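Local coordinates for protein uricase (Bacillus fastidiosus, PDB 4R8X) that is a uricase (urate oxidase), probably oxidising urate with molecular oxygen to 5-hydroxyisourate, the first step of its breakdown to allantoin, at residues I200-G205 / H246-I251; R229-S234 / G252-D257. All blocks are in the same frame, centred on the assembly; numbering follows the deposited sequence.

How the contacts relate
From the N terminus, strand 198-208 comes first, then helix 225-238 and helix 244-258. Contact 1 closes the longer loop by laying 246-251 over strand segment 200-205; contact 2 closes the shorter one, where the chain turns back and 252-257 meets 229-234. The segments alternate along the sequence, so the two loops cross. Both contacts draw on helix 244-258, the first on its earlier part and the second on the turns that follow. Their centres are about 9 Å apart, and they touch directly, with Ile204 CD1 3.8 Å from Ala232 CB. Together they tie the helix pair to the sheet and to each other.

Contact 1: residues I200-G205 / H246-I251; sequences IFLNIG and HLIYHI
Ile200 and Leu247 meet end on, the CD1 methyl of the isoleucine lying 3.6 Å from CD2 of the leucine. This is the tightest of three methyl contacts by which strand segment 200-205 carries helix segment 246-251. Ile200 gets there by extension: chi1 of 65° tucks CG1 in between N and C of its own backbone, and the extended second torsion sends CD1 straight out toward the helix. Leu247 answers from the other side with CG anti to its backbone N (chi1 172°), offering one branch of its fork.

Leu202, two residues along on the same face of the strand, divides its branches between two helix residues. Leu202 CD1 meets Ile251 CD1 end on, at 4.0 Å. Leu202 CD2 instead passes at a slant by Ile248 CG2, also at 4.0 Å. The leucine fork thus puts one methyl on each of two helix residues three positions apart. No hydrogen bond links the segments; the contact is wholly apolar and buried. The segment axes stay 11.6 Å apart, with N-to-C directions 33° from parallel, a spacing filled by branched aliphatic side chains.

Phe236 of helix 225-238 packs against both Ile200 and Leu247, continuing the apolar layer, while Phe58 of a second subunit packs on Ile248. The predicted urate-site residue Gln245 has its side chain about 5 Å from that of Ile248, and Asn271, predicted to bind oxygen, lies about 6 Å from Ile200, side chain to side chain. A helix resting on an antiparallel sheet through such an aliphatic layer is characteristic of the tunnelling fold (T-fold) of uricases, here close to the probable substrate pocket.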
# COMPACT_ATOMS: atom_id res chain seq x y z
N ILE D 200 14.85 13.34 -4.73
CA ILE D 200 15.54 12.34 -3.91
C ILE D 200 14.72 11.89 -2.70
O ILE D 200 13.96 12.67 -2.12
CB ILE D 200 16.92 12.84 -3.43
CG1 ILE D 200 16.77 14.03 -2.48
CG2 ILE D 200 17.80 13.23 -4.61
CD1 ILE D 200 18.09 14.54 -1.90
N PHE D 201 14.87 10.62 -2.35
CA PHE D 201 14.39 10.08 -1.08
C PHE D 201 15.63 9.82 -0.25
O PHE D 201 16.62 9.29 -0.79
CB PHE D 201 13.66 8.75 -1.27
CG PHE D 201 12.35 8.84 -2.01
CD1 PHE D 201 11.89 10.04 -2.57
CD2 PHE D 201 11.55 7.72 -2.13
CE1 PHE D 201 10.68 10.09 -3.25
CE2 PHE D 201 10.34 7.77 -2.80
CZ PHE D 201 9.91 8.96 -3.36
N LEU D 202 15.59 10.16 1.04
CA LEU D 202 16.73 9.95 1.93
C LEU D 202 16.29 9.31 3.24
O LEU D 202 15.31 9.75 3.85
CB LEU D 202 17.43 11.28 2.28
CG LEU D 202 18.11 12.09 1.18
CD1 LEU D 202 18.75 13.34 1.77
CD2 LEU D 202 19.14 11.25 0.44
N ASN D 203 17.00 8.27 3.65
CA ASN D 203 16.98 7.80 5.02
C ASN D 203 18.36 8.10 5.56
O ASN D 203 19.37 7.73 4.94
CB ASN D 203 16.74 6.29 5.10
CG ASN D 203 15.39 5.87 4.55
OD1 ASN D 203 14.45 6.66 4.48
ND2 ASN D 203 15.29 4.60 4.17
N ILE D 204 18.42 8.79 6.69
CA ILE D 204 19.70 9.17 7.27
C ILE D 204 19.79 8.60 8.67
O ILE D 204 18.83 8.67 9.43
CB ILE D 204 19.86 10.69 7.34
CG1 ILE D 204 19.53 11.31 5.97
CG2 ILE D 204 21.26 11.05 7.78
CD1 ILE D 204 19.52 12.83 5.98
N GLY D 205 20.94 8.02 9.00
CA GLY D 205 21.17 7.51 10.34
C GLY D 205 22.49 8.02 10.90
O GLY D 205 23.33 8.50 10.14
N HIS D 246 27.64 12.71 -4.48
CA HIS D 246 28.32 13.92 -4.05
C HIS D 246 27.50 14.66 -2.99
O HIS D 246 28.03 15.10 -1.97
CB HIS D 246 28.59 14.79 -5.28
CG HIS D 246 29.20 16.12 -4.97
ND1 HIS D 246 28.56 17.30 -5.23
CD2 HIS D 246 30.41 16.45 -4.45
CE1 HIS D 246 29.34 18.31 -4.88
NE2 HIS D 246 30.46 17.82 -4.40
N LEU D 247 26.20 14.79 -3.22
CA LEU D 247 25.32 15.47 -2.27
C LEU D 247 25.35 14.86 -0.87
O LEU D 247 25.51 15.58 0.12
CB LEU D 247 23.89 15.48 -2.81
CG LEU D 247 22.81 15.98 -1.85
CD1 LEU D 247 23.04 17.45 -1.50
CD2 LEU D 247 21.45 15.77 -2.47
N ILE D 248 25.22 13.54 -0.78
CA ILE D 248 25.12 12.93 0.53
C ILE D 248 26.45 12.96 1.27
O ILE D 248 26.48 13.01 2.50
CB ILE D 248 24.50 11.51 0.50
CG1 ILE D 248 25.32 10.55 -0.37
CG2 ILE D 248 23.06 11.59 -0.01
CD1 ILE D 248 24.81 9.12 -0.29
N TYR D 249 27.55 12.97 0.52
CA TYR D 249 28.85 13.15 1.16
C TYR D 249 28.86 14.48 1.92
O TYR D 249 29.25 14.55 3.10
CB TYR D 249 29.98 13.12 0.13
CG TYR D 249 31.37 13.27 0.71
CD1 TYR D 249 31.85 12.38 1.67
CD2 TYR D 249 32.22 14.29 0.29
CE1 TYR D 249 33.12 12.51 2.19
CE2 TYR D 249 33.50 14.42 0.80
CZ TYR D 249 33.94 13.53 1.76
OH TYR D 249 35.21 13.65 2.28
N HIS D 250 28.42 15.54 1.25
CA HIS D 250 28.38 16.86 1.86
C HIS D 250 27.34 17.03 2.95
O HIS D 250 27.58 17.73 3.93
CB HIS D 250 28.25 17.93 0.78
CG HIS D 250 29.53 18.17 0.04
ND1 HIS D 250 30.37 19.22 0.35
CD2 HIS D 250 30.15 17.46 -0.93
CE1 HIS D 250 31.43 19.17 -0.43
NE2 HIS D 250 31.33 18.11 -1.21
N ILE D 251 26.19 16.39 2.81
CA ILE D 251 25.23 16.38 3.90
C ILE D 251 25.87 15.72 5.12
O ILE D 251 25.78 16.23 6.25
CB ILE D 251 23.93 15.66 3.51
CG1 ILE D 251 23.19 16.46 2.43
CG2 ILE D 251 23.07 15.47 4.75
CD1 ILE D 251 21.98 15.73 1.81

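Contact 2: residues R229-S234 / G252-D257; sequences RDIAAS and GLTILD
Ile231 is the side chain that helix segment 229-234 sends to segment 252-257, and it meets Thr254 and Ile255 together. With chi1 at -68°, CG1 lies beside the backbone N and CG2 lies anti to that N, which turns CG2 to both partners, 3.6 Å from Thr254 CG2 and 3.8 Å from Ile255 CG1. Ile231 and Thr254 run side by side with their chains pointing opposite ways, so the two CG2 methyls brush alongside. Against Ile255 the isoleucine runs across instead, its CD1 reaching over to lie 4.1 Å from Ile255 CG1 and equally close to Ile255 CA. That approach to the backbone goes with a close pair of helices: the CA atoms of Ile231 and Ile255 are 6.8 Å apart.

Thr254 can present a purely apolar face because its first torsion (chi1 -53°) turns CG2 toward Ile231 while OG1 is hydrogen-bonded to the carbonyl oxygen of His250, one turn back in its own helix. The buried hydroxyl is thereby satisfied within the helix.

Ser234, further along helix 225-238, has its OG 2.8 Å from the Asp230 O to which it donates. Ser234 N bonds the same oxygen from the opposite face of the carbonyl plane, and OG is also hydrogen-bonded to Gly124 N of a third subunit, so this helix abuts the subunit interface as well. Beneath the pair, Ile255 packs on Leu262 and Val265 of strand 262-271. Two consecutive helices joined by a short connection and packed side by side over the sheet are the helical layer of the ββααββ T-fold.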
# COMPACT_ATOMS: atom_id res chain seq x y z
N ARG D 229 17.38 16.47 9.56
CA ARG D 229 16.51 16.72 8.41
C ARG D 229 16.73 18.14 7.89
O ARG D 229 16.85 18.37 6.68
CB ARG D 229 15.05 16.48 8.81
CG ARG D 229 14.01 16.62 7.71
CD ARG D 229 13.45 18.03 7.63
NE ARG D 229 13.11 18.57 8.94
CZ ARG D 229 12.01 18.26 9.62
NH1 ARG D 229 11.13 17.41 9.12
NH2 ARG D 229 11.79 18.80 10.82
N ASP D 230 16.77 19.11 8.79
CA ASP D 230 16.99 20.50 8.41
C ASP D 230 18.38 20.73 7.80
O ASP D 230 18.51 21.53 6.87
CB ASP D 230 16.77 21.44 9.59
CG ASP D 230 15.32 21.53 10.01
OD1 ASP D 230 14.43 21.11 9.23
OD2 ASP D 230 15.07 22.02 11.13
N ILE D 231 19.40 20.04 8.30
CA ILE D 231 20.72 20.13 7.68
C ILE D 231 20.66 19.58 6.25
O ILE D 231 21.14 20.21 5.31
CB ILE D 231 21.80 19.39 8.49
CG1 ILE D 231 22.05 20.11 9.81
CG2 ILE D 231 23.10 19.29 7.70
CD1 ILE D 231 22.93 19.32 10.75
N ALA D 232 20.08 18.40 6.09
CA ALA D 232 19.93 17.81 4.76
C ALA D 232 19.24 18.74 3.77
O ALA D 232 19.71 18.93 2.65
CB ALA D 232 19.17 16.50 4.86
N ALA D 233 18.13 19.34 4.19
CA ALA D 233 17.39 20.24 3.31
C ALA D 233 18.22 21.47 2.96
O ALA D 233 18.22 21.91 1.81
CB ALA D 233 16.09 20.64 3.96
N SER D 234 18.93 22.00 3.95
CA SER D 234 19.72 23.21 3.78
C SER D 234 20.89 22.98 2.82
O SER D 234 21.17 23.81 1.96
CB SER D 234 20.23 23.72 5.13
OG SER D 234 19.14 24.10 5.96
N GLY D 252 26.53 14.58 4.90
CA GLY D 252 27.18 13.87 5.98
C GLY D 252 28.26 14.68 6.67
O GLY D 252 28.32 14.72 7.89
N LEU D 253 29.12 15.32 5.88
CA LEU D 253 30.17 16.18 6.43
C LEU D 253 29.58 17.27 7.32
O LEU D 253 30.11 17.57 8.38
CB LEU D 253 30.99 16.83 5.31
CG LEU D 253 31.87 15.93 4.44
CD1 LEU D 253 32.45 16.74 3.29
CD2 LEU D 253 32.97 15.25 5.25
N THR D 254 28.50 17.88 6.85
CA THR D 254 27.87 18.99 7.56
C THR D 254 27.29 18.53 8.90
O THR D 254 27.44 19.21 9.91
CB THR D 254 26.79 19.68 6.71
OG1 THR D 254 27.34 20.05 5.44
CG2 THR D 254 26.30 20.94 7.40
N ILE D 255 26.64 17.37 8.89
CA ILE D 255 26.09 16.82 10.13
C ILE D 255 27.21 16.54 11.14
O ILE D 255 27.13 16.91 12.31
CB ILE D 255 25.26 15.53 9.87
CG1 ILE D 255 24.02 15.83 9.00
CG2 ILE D 255 24.85 14.90 11.18
CD1 ILE D 255 23.43 14.59 8.36
N LEU D 256 28.27 15.88 10.68
CA LEU D 256 29.43 15.61 11.52
C LEU D 256 30.08 16.89 12.06
O LEU D 256 30.56 16.93 13.20
CB LEU D 256 30.44 14.78 10.73
CG LEU D 256 29.95 13.37 10.39
CD1 LEU D 256 30.85 12.66 9.38
CD2 LEU D 256 29.79 12.51 11.65
N ASP D 257 30.10 17.94 11.24
CA ASP D 257 30.64 19.24 11.63
C ASP D 257 29.83 19.87 12.77
O ASP D 257 30.38 20.36 13.76
CB ASP D 257 30.65 20.17 10.42
CG ASP D 257 31.73 21.24 10.49
OD1 ASP D 257 32.46 21.33 11.51
OD2 ASP D 257 31.85 22.00 9.50